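Local coordinates for protein possible thiol-disulfide isomerase (Cytophaga hutchinsonii, PDB 3HCZ) that is of unknown function but probably catalyses thiol-disulfide exchange, as a member of the thioredoxin-fold oxidoreductases, at residues A[31-42]-A[63-73]; A[4-12]-A[116-127]. One frame throughout, in Å; residues are numbered along the deposited sequence.

From the N terminus the chain first lays down 4-12, whose partner, the hairpin 116-127, comes more than a hundred residues later; interaction 2 thus closes a long loop that takes in most of the domain. Nested inside it, interaction 1 closes a short one: strand 33-39 leads through helix 49-60 into the parallel strand 65-71, a beta-alpha-beta unit in the middle of the sheet. The two contacts meet on strand 33-39, which pairs with 65-71 along one edge and with 114-118 along the other, where Thr34 and Leu36 meet Leu118 and Tyr116 through backbone bonds. The N-terminal segment is thereby tied to 124-127, one of the two edge strands, and through the sheet to its centre.

Interaction 1: A[31-42]-A[63-73]; sequences AKYTILFFWDSQ and KGIQVYAANIE. With SO4 (sulfate ion), chain E.
Glu73 reaches back to Ser41, just after strand 33-39, and its OE2 accepts three hydrogen bonds, two from Ser41 and one from Asn71. Ser41 OG lies 2.7 Å from Glu73 OE2 on the syn side of the carboxylate, Ser41 N approaches from well above its plane, and Asn71 ND2 arrives on the anti side. The Asn71 amide is held at both ends, since its OD1 takes Glu73 N in an Asx turn. It stands steeply over one face of the Trp39 indole, planes 78° apart, with Asn71 ND2 3.6 Å from Trp39 CZ2. With CG between the backbone N and the carbonyl carbon (chi1 72°), Trp39 brings its indole beside strand 65-71, where a water joins NE1 to Ala69 O. Were Glu73 cut back to an alanine, Ser41 N and OG would probably lose this acceptor and the Asn71 amide would be freer to turn over the indole.

Behind this end the strands run parallel in register, with eight backbone hydrogen bonds from Tyr33 N-Gly64 O to Ile72 N-Trp39 O. On one face Ile35 CG1 meets Ile65 CG2 at 3.8 Å and Phe37 packs on Val67, beneath helix 49-60; on the other, Phe38 CD1 touches Ala70 CB at 3.6 Å and Tyr68 OH bonds to Arg24 O. At the far end Lys32 N donates to O4 of a sulfate ion, probably from the crystallisation liquor.

Asp40 OD1 comes within 3.5 Å of Glu73 OE2, a closeness of acids that the three donors on OE2 probably ease. The carboxylate thus pins the turn leading directly into the Cys-Gly-His-Cys motif, the expected redox site of a thioredoxin fold.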
loop_
_atom_site.group_PDB
_atom_site.type_symbol
_atom_site.label_atom_id
_atom_site.label_comp_id
_atom_site.label_asym_id
_atom_site.label_seq_id
_atom_site.Cartn_x
_atom_site.Cartn_y
_atom_site.Cartn_z
ATOM N N ALA A 31 -4.105 2.926 11.876
ATOM C CA ALA A 31 -4.971 3.683 10.975
ATOM C C ALA A 31 -6.314 2.959 10.837
ATOM O O ALA A 31 -6.369 1.723 10.852
ATOM C CB ALA A 31 -4.288 3.790 9.551
ATOM N N LYS A 32 -7.387 3.727 10.669
ATOM C CA LYS A 32 -8.701 3.153 10.470
ATOM C C LYS A 32 -8.699 2.247 9.212
ATOM O O LYS A 32 -9.318 1.150 9.213
ATOM C CB LYS A 32 -9.757 4.259 10.344
ATOM C CG LYS A 32 -11.133 3.723 10.020
ATOM C CD LYS A 32 -12.155 4.836 10.024
ATOM C CE LYS A 32 -13.516 4.237 9.911
ATOM N NZ LYS A 32 -14.551 5.271 9.671
ATOM N N TYR A 33 -8.021 2.694 8.137
ATOM C CA TYR A 33 -7.854 1.853 6.927
ATOM C C TYR A 33 -6.419 2.016 6.514
ATOM O O TYR A 33 -5.889 3.134 6.608
ATOM C CB TYR A 33 -8.659 2.329 5.714
ATOM C CG TYR A 33 -10.119 2.250 5.951
ATOM C CD1 TYR A 33 -10.774 1.012 5.989
ATOM C CD2 TYR A 33 -10.857 3.408 6.169
ATOM C CE1 TYR A 33 -12.189 0.953 6.264
ATOM C CE2 TYR A 33 -12.246 3.350 6.434
ATOM C CZ TYR A 33 -12.889 2.115 6.464
ATOM O OH TYR A 33 -14.258 2.071 6.726
ATOM N N THR A 34 -5.802 0.913 6.096
ATOM C CA THR A 34 -4.476 0.954 5.477
ATOM C C THR A 34 -4.597 0.496 4.035
ATOM O O THR A 34 -5.118 -0.601 3.761
ATOM C CB THR A 34 -3.423 0.049 6.185
ATOM O OG1 THR A 34 -3.334 0.422 7.553
ATOM C CG2 THR A 34 -1.992 0.161 5.488
ATOM N N ILE A 35 -4.118 1.331 3.111
ATOM C CA ILE A 35 -4.025 0.964 1.717
ATOM C C ILE A 35 -2.636 0.331 1.522
ATOM O O ILE A 35 -1.614 1.007 1.695
ATOM C CB ILE A 35 -4.203 2.205 0.796
ATOM C CG1 ILE A 35 -5.427 3.046 1.204
ATOM C CG2 ILE A 35 -4.266 1.790 -0.685
ATOM C CD1 ILE A 35 -6.724 2.255 1.319
ATOM N N LEU A 36 -2.610 -0.946 1.197
ATOM C CA LEU A 36 -1.386 -1.595 0.952
ATOM C C LEU A 36 -1.111 -1.436 -0.549
ATOM O O LEU A 36 -1.865 -1.945 -1.379
ATOM C CB LEU A 36 -1.473 -3.054 1.429
ATOM C CG LEU A 36 -0.290 -3.948 1.136
ATOM C CD1 LEU A 36 1.088 -3.318 1.607
ATOM C CD2 LEU A 36 -0.594 -5.263 1.889
ATOM N N PHE A 37 -0.028 -0.743 -0.899
ATOM C CA PHE A 37 0.225 -0.416 -2.332
ATOM C C PHE A 37 1.611 -0.827 -2.825
ATOM O O PHE A 37 2.608 -0.198 -2.481
ATOM C CB PHE A 37 -0.030 1.095 -2.539
ATOM C CG PHE A 37 0.057 1.551 -3.943
ATOM C CD1 PHE A 37 -0.916 1.179 -4.889
ATOM C CD2 PHE A 37 1.117 2.362 -4.350
ATOM C CE1 PHE A 37 -0.825 1.643 -6.236
ATOM C CE2 PHE A 37 1.212 2.814 -5.678
ATOM C CZ PHE A 37 0.232 2.454 -6.612
ATOM N N PHE A 38 1.670 -1.850 -3.684
ATOM C CA PHE A 38 2.954 -2.347 -4.172
ATOM C C PHE A 38 3.238 -1.702 -5.517
ATOM O O PHE A 38 2.381 -1.722 -6.415
ATOM C CB PHE A 38 2.969 -3.880 -4.317
ATOM C CG PHE A 38 2.715 -4.628 -3.037
ATOM C CD1 PHE A 38 3.792 -5.019 -2.204
ATOM C CD2 PHE A 38 1.400 -4.994 -2.674
ATOM C CE1 PHE A 38 3.570 -5.707 -0.979
ATOM C CE2 PHE A 38 1.157 -5.714 -1.455
ATOM C CZ PHE A 38 2.237 -6.061 -0.601
ATOM N N TRP A 39 4.437 -1.143 -5.664
ATOM C CA TRP A 39 4.766 -0.360 -6.854
ATOM C C TRP A 39 6.258 -0.418 -7.122
ATOM O O TRP A 39 7.052 -0.917 -6.296
ATOM C CB TRP A 39 4.278 1.100 -6.705
ATOM C CG TRP A 39 5.079 1.906 -5.738
ATOM C CD1 TRP A 39 5.047 1.837 -4.341
ATOM C CD2 TRP A 39 6.060 2.883 -6.075
ATOM N NE1 TRP A 39 5.939 2.757 -3.816
ATOM C CE2 TRP A 39 6.577 3.393 -4.861
ATOM C CE3 TRP A 39 6.549 3.387 -7.296
ATOM C CZ2 TRP A 39 7.571 4.381 -4.835
ATOM C CZ3 TRP A 39 7.530 4.372 -7.273
ATOM C CH2 TRP A 39 8.024 4.862 -6.049
ATOM N N ASP A 40 6.640 0.054 -8.317
ATOM C CA ASP A 40 8.015 -0.055 -8.802
ATOM C C ASP A 40 8.302 1.213 -9.602
ATOM O O ASP A 40 7.575 1.535 -10.549
ATOM C CB ASP A 40 8.126 -1.317 -9.680
ATOM C CG ASP A 40 9.524 -1.593 -10.184
ATOM O OD1 ASP A 40 10.448 -0.755 -10.086
ATOM O OD2 ASP A 40 9.685 -2.691 -10.759
ATOM N N SER A 41 9.347 1.941 -9.221
ATOM C CA SER A 41 9.694 3.171 -9.956
ATOM C C SER A 41 10.106 2.858 -11.391
ATOM O O SER A 41 9.945 3.685 -12.299
ATOM C CB SER A 41 10.798 3.950 -9.226
ATOM O OG SER A 41 12.071 3.348 -9.467
ATOM N N GLN A 42 10.596 1.646 -11.616
ATOM C CA GLN A 42 11.022 1.272 -12.964
ATOM C C GLN A 42 9.881 1.056 -13.932
ATOM O O GLN A 42 10.107 0.769 -15.094
ATOM C CB GLN A 42 11.952 0.070 -12.917
ATOM C CG GLN A 42 13.191 0.376 -12.068
ATOM C CD GLN A 42 13.860 1.673 -12.493
ATOM O OE1 GLN A 42 14.585 1.686 -13.473
ATOM N NE2 GLN A 42 13.626 2.768 -11.760
ATOM N N LYS A 63 -9.642 11.240 7.102
ATOM C CA LYS A 63 -10.599 10.142 7.381
ATOM C C LYS A 63 -9.982 8.979 8.198
ATOM O O LYS A 63 -10.701 8.024 8.540
ATOM C CB LYS A 63 -11.078 9.505 6.077
ATOM C CG LYS A 63 -12.186 10.186 5.288
ATOM C CD LYS A 63 -12.470 9.321 4.029
ATOM C CE LYS A 63 -13.539 9.909 3.117
ATOM N NZ LYS A 63 -13.304 11.365 2.865
ATOM N N GLY A 64 -8.673 9.019 8.476
ATOM C CA GLY A 64 -7.986 7.933 9.169
ATOM C C GLY A 64 -7.381 6.877 8.245
ATOM O O GLY A 64 -7.491 5.679 8.524
ATOM N N ILE A 65 -6.714 7.304 7.163
ATOM C CA ILE A 65 -6.222 6.355 6.131
ATOM C C ILE A 65 -4.742 6.555 5.920
ATOM O O ILE A 65 -4.306 7.680 5.687
ATOM C CB ILE A 65 -6.974 6.563 4.809
ATOM C CG1 ILE A 65 -8.463 6.374 5.054
ATOM C CG2 ILE A 65 -6.451 5.623 3.746
ATOM C CD1 ILE A 65 -9.352 6.891 3.951
ATOM N N GLN A 66 -3.963 5.492 6.080
ATOM C CA GLN A 66 -2.545 5.532 5.717
ATOM C C GLN A 66 -2.329 4.702 4.437
ATOM O O GLN A 66 -3.052 3.706 4.208
ATOM C CB GLN A 66 -1.653 5.037 6.889
ATOM C CG GLN A 66 -0.114 5.010 6.584
ATOM C CD GLN A 66 0.404 6.377 6.232
ATOM O OE1 GLN A 66 0.283 6.818 5.088
ATOM N NE2 GLN A 66 0.956 7.090 7.226
ATOM N N VAL A 67 -1.339 5.081 3.625
ATOM C CA VAL A 67 -0.879 4.207 2.532
ATOM C C VAL A 67 0.498 3.641 2.926
ATOM O O VAL A 67 1.434 4.395 3.247
ATOM C CB VAL A 67 -0.747 4.940 1.180
ATOM C CG1 VAL A 67 -0.182 3.984 0.083
ATOM C CG2 VAL A 67 -2.106 5.560 0.731
ATOM N N TYR A 68 0.559 2.309 2.953
ATOM C CA TYR A 68 1.798 1.579 3.178
ATOM C C TYR A 68 2.288 1.358 1.763
ATOM O O TYR A 68 1.860 0.383 1.076
ATOM C CB TYR A 68 1.491 0.269 3.926
ATOM C CG TYR A 68 2.726 -0.400 4.522
ATOM C CD1 TYR A 68 3.200 -0.017 5.782
ATOM C CD2 TYR A 68 3.355 -1.444 3.857
ATOM C CE1 TYR A 68 4.329 -0.636 6.347
ATOM C CE2 TYR A 68 4.488 -2.095 4.425
ATOM C CZ TYR A 68 4.959 -1.671 5.657
ATOM O OH TYR A 68 6.078 -2.307 6.189
ATOM N N ALA A 69 3.124 2.303 1.278
ATOM C CA ALA A 69 3.505 2.316 -0.118
ATOM C C ALA A 69 4.764 1.439 -0.225
ATOM O O ALA A 69 5.881 1.889 0.083
ATOM C CB ALA A 69 3.753 3.736 -0.654
ATOM N N ALA A 70 4.538 0.181 -0.576
ATOM C CA ALA A 70 5.582 -0.875 -0.527
ATOM C C ALA A 70 6.289 -0.936 -1.893
ATOM O O ALA A 70 5.817 -1.578 -2.836
ATOM C CB ALA A 70 4.934 -2.222 -0.172
ATOM N N ASN A 71 7.418 -0.240 -1.996
ATOM C CA ASN A 71 8.184 -0.305 -3.200
ATOM C C ASN A 71 8.911 -1.666 -3.258
ATOM O O ASN A 71 9.484 -2.097 -2.254
ATOM C CB ASN A 71 9.141 0.874 -3.253
ATOM C CG ASN A 71 10.052 0.796 -4.423
ATOM O OD1 ASN A 71 11.091 0.122 -4.374
ATOM N ND2 ASN A 71 9.697 1.506 -5.502
ATOM N N ILE A 72 8.821 -2.357 -4.405
ATOM C CA ILE A 72 9.335 -3.729 -4.526
ATOM C C ILE A 72 10.796 -3.838 -4.971
ATOM O O ILE A 72 11.276 -4.947 -5.258
ATOM C CB ILE A 72 8.409 -4.598 -5.413
ATOM C CG1 ILE A 72 8.385 -4.084 -6.880
ATOM C CG2 ILE A 72 7.014 -4.606 -4.817
ATOM C CD1 ILE A 72 7.940 -5.122 -7.890
ATOM N N GLU A 73 11.535 -2.725 -5.015
ATOM C CA GLU A 73 12.854 -2.739 -5.689
ATOM C C GLU A 73 13.922 -3.183 -4.724
ATOM O O GLU A 73 13.712 -3.116 -3.516
ATOM C CB GLU A 73 13.204 -1.338 -6.210
ATOM C CG GLU A 73 12.232 -0.848 -7.304
ATOM C CD GLU A 73 12.565 0.546 -7.787
ATOM O OE1 GLU A 73 13.691 0.763 -8.322
ATOM O OE2 GLU A 73 11.721 1.439 -7.625
HETATM S S SO4 E . -6.501 7.358 12.462
HETATM O O1 SO4 E . -7.450 8.387 12.879
HETATM O O2 SO4 E . -5.581 7.938 11.486
HETATM O O3 SO4 E . -5.716 6.936 13.620
HETATM O O4 SO4 E . -7.204 6.212 11.884
HETATM O O HOH W 1 7.391 3.530 -1.459
#

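Interaction 2: A[4-12]-A[116-127]; sequences PLLLGKKAP and YVLDKNKVIIAK
Lys10 and Val123 form a single backbone bridge made by Ile124 N to Lys9 O and Ala11 N to Lys122 O, with a further, nearly straight bond from Gly8 N to Ile124 O (2.9 Å, 176° at the hydrogen). Gly8 occupies the third position of a type II turn from Leu6 to Lys9, with a positive phi (81°) suited to glycine, and Val123 CG1 presses tightly on Gly8 CA at 3.4 Å.

Ile124 carries most of the apolar contact, one branch to each neighbour: CD1 lies 4.0 Å from Leu5 CB, CG1 meets the methyl of Ala11, and CG2 faces Leu7 CD2. Ala11 CB also touches Leu118 CD2 at 3.7 Å, while Leu5 crosses Tyr116 at about a right angle, its CD1 beside CZ and OH of the phenol.

Segment 116-127 holds most of the beta hairpin of strands 114-118 and 124-127, which closes one side of the sheet of a thioredoxin fold. Its type I turn from Asp119 to Lys122 is braced by Asp119 OD1, which accepts from Asn121 N and Val123 N on opposite faces of the carboxylate, and a classic bulge sets Ile125 and Ala126 against Val117. Helix 134-147 covers the Ile125 side through Phe137 and Tyr141.

Lys127 bends at chi3 (-95°), carrying its ammonium back to the N-terminal segment: NZ donates to Leu5 O at 3.1 Å, and a water that accepts from both NZ and Leu7 N extends the link. At the other end the extended methylenes of Lys10 run along the carbonyl of Asn121, with CE 3.5 Å from Asn121 O, and Lys10 makes a cation-pi contact with Tyr27.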
loop_
_atom_site.group_PDB
_atom_site.type_symbol
_atom_site.label_atom_id
_atom_site.label_comp_id
_atom_site.label_asym_id
_atom_site.label_seq_id
_atom_site.Cartn_x
_atom_site.Cartn_y
_atom_site.Cartn_z
ATOM N N PRO A 4 -3.294 -18.342 -2.303
ATOM C CA PRO A 4 -3.642 -16.953 -2.655
ATOM C C PRO A 4 -4.351 -16.254 -1.481
ATOM O O PRO A 4 -4.971 -16.920 -0.669
ATOM C CB PRO A 4 -4.631 -17.136 -3.810
ATOM C CG PRO A 4 -5.170 -18.505 -3.625
ATOM C CD PRO A 4 -4.033 -19.312 -3.126
ATOM N N LEU A 5 -4.277 -14.932 -1.410
ATOM C CA LEU A 5 -4.878 -14.165 -0.310
ATOM C C LEU A 5 -6.397 -14.103 -0.414
ATOM O O LEU A 5 -6.977 -14.180 -1.515
ATOM C CB LEU A 5 -4.283 -12.768 -0.241
ATOM C CG LEU A 5 -2.770 -12.715 -0.123
ATOM C CD1 LEU A 5 -2.354 -11.271 0.035
ATOM C CD2 LEU A 5 -2.297 -13.530 1.061
ATOM N N LEU A 6 -7.051 -14.047 0.739
ATOM C CA LEU A 6 -8.514 -14.097 0.790
ATOM C C LEU A 6 -9.081 -12.878 1.548
ATOM O O LEU A 6 -8.464 -12.408 2.511
ATOM C CB LEU A 6 -8.976 -15.380 1.478
ATOM C CG LEU A 6 -8.554 -16.713 0.846
ATOM C CD1 LEU A 6 -9.004 -17.945 1.674
ATOM C CD2 LEU A 6 -9.192 -16.803 -0.521
ATOM N N LEU A 7 -10.256 -12.383 1.140
ATOM C CA LEU A 7 -11.029 -11.443 1.994
ATOM C C LEU A 7 -11.235 -11.958 3.403
ATOM O O LEU A 7 -11.462 -13.147 3.626
ATOM C CB LEU A 7 -12.426 -11.192 1.405
ATOM C CG LEU A 7 -12.507 -10.365 0.124
ATOM C CD1 LEU A 7 -14.011 -10.163 -0.230
ATOM C CD2 LEU A 7 -11.792 -9.026 0.225
ATOM N N GLY A 8 -11.166 -11.067 4.369
ATOM C CA GLY A 8 -11.480 -11.480 5.725
ATOM C C GLY A 8 -10.367 -12.181 6.479
ATOM O O GLY A 8 -10.570 -12.572 7.620
ATOM N N LYS A 9 -9.200 -12.319 5.854
ATOM C CA LYS A 9 -7.991 -12.843 6.506
ATOM C C LYS A 9 -7.054 -11.679 6.734
ATOM O O LYS A 9 -7.112 -10.695 5.972
ATOM C CB LYS A 9 -7.310 -13.874 5.619
ATOM C CG LYS A 9 -8.239 -15.015 5.217
ATOM C CD LYS A 9 -8.301 -16.040 6.332
ATOM C CE LYS A 9 -8.994 -17.322 5.940
ATOM N NZ LYS A 9 -10.321 -17.302 6.591
ATOM N N LYS A 10 -6.222 -11.764 7.776
ATOM C CA LYS A 10 -5.217 -10.706 8.043
ATOM C C LYS A 10 -4.173 -10.756 6.924
ATOM O O LYS A 10 -3.728 -11.853 6.534
ATOM C CB LYS A 10 -4.602 -10.872 9.449
ATOM C CG LYS A 10 -4.024 -9.577 10.039
ATOM C CD LYS A 10 -3.772 -9.701 11.564
ATOM C CE LYS A 10 -2.869 -8.583 12.140
ATOM N NZ LYS A 10 -2.630 -8.749 13.659
ATOM N N ALA A 11 -3.831 -9.596 6.355
ATOM C CA ALA A 11 -2.815 -9.528 5.305
ATOM C C ALA A 11 -1.502 -10.000 5.942
ATOM O O ALA A 11 -1.281 -9.742 7.134
ATOM C CB ALA A 11 -2.659 -8.098 4.779
ATOM N N PRO A 12 -0.644 -10.715 5.178
ATOM C CA PRO A 12 0.665 -11.085 5.753
ATOM C C PRO A 12 1.441 -9.859 6.250
ATOM O O PRO A 12 1.456 -8.818 5.567
ATOM C CB PRO A 12 1.408 -11.694 4.563
ATOM C CG PRO A 12 0.292 -12.297 3.690
ATOM C CD PRO A 12 -0.894 -11.374 3.874
ATOM N N TYR A 116 -4.245 -3.282 -2.102
ATOM C CA TYR A 116 -5.192 -3.933 -1.183
ATOM C C TYR A 116 -5.721 -2.905 -0.223
ATOM O O TYR A 116 -5.002 -1.980 0.123
ATOM C CB TYR A 116 -4.504 -5.037 -0.365
ATOM C CG TYR A 116 -4.055 -6.207 -1.215
ATOM C CD1 TYR A 116 -4.874 -7.331 -1.361
ATOM C CD2 TYR A 116 -2.811 -6.190 -1.886
ATOM C CE1 TYR A 116 -4.452 -8.432 -2.135
ATOM C CE2 TYR A 116 -2.400 -7.283 -2.690
ATOM C CZ TYR A 116 -3.223 -8.397 -2.798
ATOM O OH TYR A 116 -2.887 -9.499 -3.577
ATOM N N VAL A 117 -6.965 -3.047 0.236
ATOM C CA VAL A 117 -7.456 -2.186 1.290
ATOM C C VAL A 117 -7.587 -3.082 2.518
ATOM O O VAL A 117 -8.172 -4.178 2.462
ATOM C CB VAL A 117 -8.835 -1.539 0.936
ATOM C CG1 VAL A 117 -9.309 -0.610 2.053
ATOM C CG2 VAL A 117 -8.716 -0.764 -0.421
ATOM N N LEU A 118 -7.040 -2.610 3.635
ATOM C CA LEU A 118 -7.111 -3.362 4.893
ATOM C C LEU A 118 -7.888 -2.541 5.913
ATOM O O LEU A 118 -7.787 -1.311 5.921
ATOM C CB LEU A 118 -5.697 -3.570 5.483
ATOM C CG LEU A 118 -4.629 -4.062 4.498
ATOM C CD1 LEU A 118 -3.200 -4.172 5.088
ATOM C CD2 LEU A 118 -5.062 -5.416 3.829
ATOM N N ASP A 119 -8.579 -3.226 6.809
ATOM C CA ASP A 119 -9.262 -2.522 7.909
ATOM C C ASP A 119 -8.312 -2.134 9.075
ATOM O O ASP A 119 -7.063 -2.264 8.968
ATOM C CB ASP A 119 -10.516 -3.304 8.387
ATOM C CG ASP A 119 -10.188 -4.510 9.265
ATOM O OD1 ASP A 119 -9.018 -4.802 9.578
ATOM O OD2 ASP A 119 -11.144 -5.189 9.677
ATOM N N LYS A 120 -8.887 -1.648 10.187
ATOM C CA LYS A 120 -8.045 -1.198 11.306
ATOM C C LYS A 120 -7.138 -2.309 11.856
ATOM O O LYS A 120 -6.044 -2.009 12.355
ATOM C CB LYS A 120 -8.845 -0.578 12.452
ATOM C CG LYS A 120 -9.579 -1.574 13.282
ATOM C CD LYS A 120 -10.062 -0.937 14.608
ATOM C CE LYS A 120 -9.111 -1.305 15.740
ATOM N NZ LYS A 120 -8.565 -0.079 16.400
ATOM N N ASN A 121 -7.574 -3.568 11.730
ATOM C CA ASN A 121 -6.793 -4.715 12.224
ATOM C C ASN A 121 -6.042 -5.471 11.122
ATOM O O ASN A 121 -5.618 -6.635 11.318
ATOM C CB ASN A 121 -7.716 -5.639 12.999
ATOM C CG ASN A 121 -8.393 -4.930 14.142
ATOM O OD1 ASN A 121 -7.735 -4.261 14.969
ATOM N ND2 ASN A 121 -9.714 -5.011 14.174
ATOM N N LYS A 122 -5.884 -4.809 9.973
ATOM C CA LYS A 122 -5.105 -5.325 8.820
ATOM C C LYS A 122 -5.791 -6.497 8.144
ATOM O O LYS A 122 -5.147 -7.219 7.360
ATOM C CB LYS A 122 -3.650 -5.688 9.161
ATOM C CG LYS A 122 -2.869 -4.572 9.903
ATOM C CD LYS A 122 -2.840 -3.257 9.097
ATOM C CE LYS A 122 -2.226 -2.098 9.930
ATOM N NZ LYS A 122 -3.143 -1.760 11.049
ATOM N N VAL A 123 -7.097 -6.638 8.393
ATOM C CA VAL A 123 -7.900 -7.626 7.637
ATOM C C VAL A 123 -8.160 -7.142 6.211
ATOM O O VAL A 123 -8.473 -5.964 5.965
ATOM C CB VAL A 123 -9.184 -7.923 8.317
ATOM C CG1 VAL A 123 -10.125 -8.775 7.381
ATOM C CG2 VAL A 123 -8.883 -8.630 9.606
ATOM N N ILE A 124 -8.049 -8.058 5.253
ATOM C CA ILE A 124 -8.206 -7.677 3.874
ATOM C C ILE A 124 -9.686 -7.426 3.590
ATOM O O ILE A 124 -10.529 -8.357 3.726
ATOM C CB ILE A 124 -7.651 -8.801 2.930
ATOM C CG1 ILE A 124 -6.112 -8.927 3.105
ATOM C CG2 ILE A 124 -8.024 -8.504 1.432
ATOM C CD1 ILE A 124 -5.571 -10.273 2.602
ATOM N N ILE A 125 -10.004 -6.208 3.149
ATOM C CA ILE A 125 -11.434 -5.886 2.827
ATOM C C ILE A 125 -11.680 -5.590 1.330
ATOM O O ILE A 125 -12.823 -5.619 0.870
ATOM C CB ILE A 125 -12.021 -4.753 3.718
ATOM C CG1 ILE A 125 -11.229 -3.437 3.571
ATOM C CG2 ILE A 125 -12.028 -5.202 5.214
ATOM C CD1 ILE A 125 -11.880 -2.254 4.378
ATOM N N ALA A 126 -10.602 -5.394 0.581
ATOM C CA ALA A 126 -10.635 -5.236 -0.862
ATOM C C ALA A 126 -9.305 -5.740 -1.461
ATOM O O ALA A 126 -8.234 -5.520 -0.899
ATOM C CB ALA A 126 -10.932 -3.780 -1.271
ATOM N N LYS A 127 -9.387 -6.483 -2.565
ATOM C CA LYS A 127 -8.184 -7.092 -3.174
ATOM C C LYS A 127 -7.969 -6.590 -4.598
ATOM O O LYS A 127 -8.822 -6.787 -5.440
ATOM C CB LYS A 127 -8.330 -8.625 -3.329
ATOM C CG LYS A 127 -8.603 -9.417 -2.054
ATOM C CD LYS A 127 -8.405 -10.945 -2.340
ATOM C CE LYS A 127 -9.709 -11.609 -2.689
ATOM N NZ LYS A 127 -9.629 -13.116 -2.673
HETATM O O HOH W 2 -11.627 -13.941 -0.973
#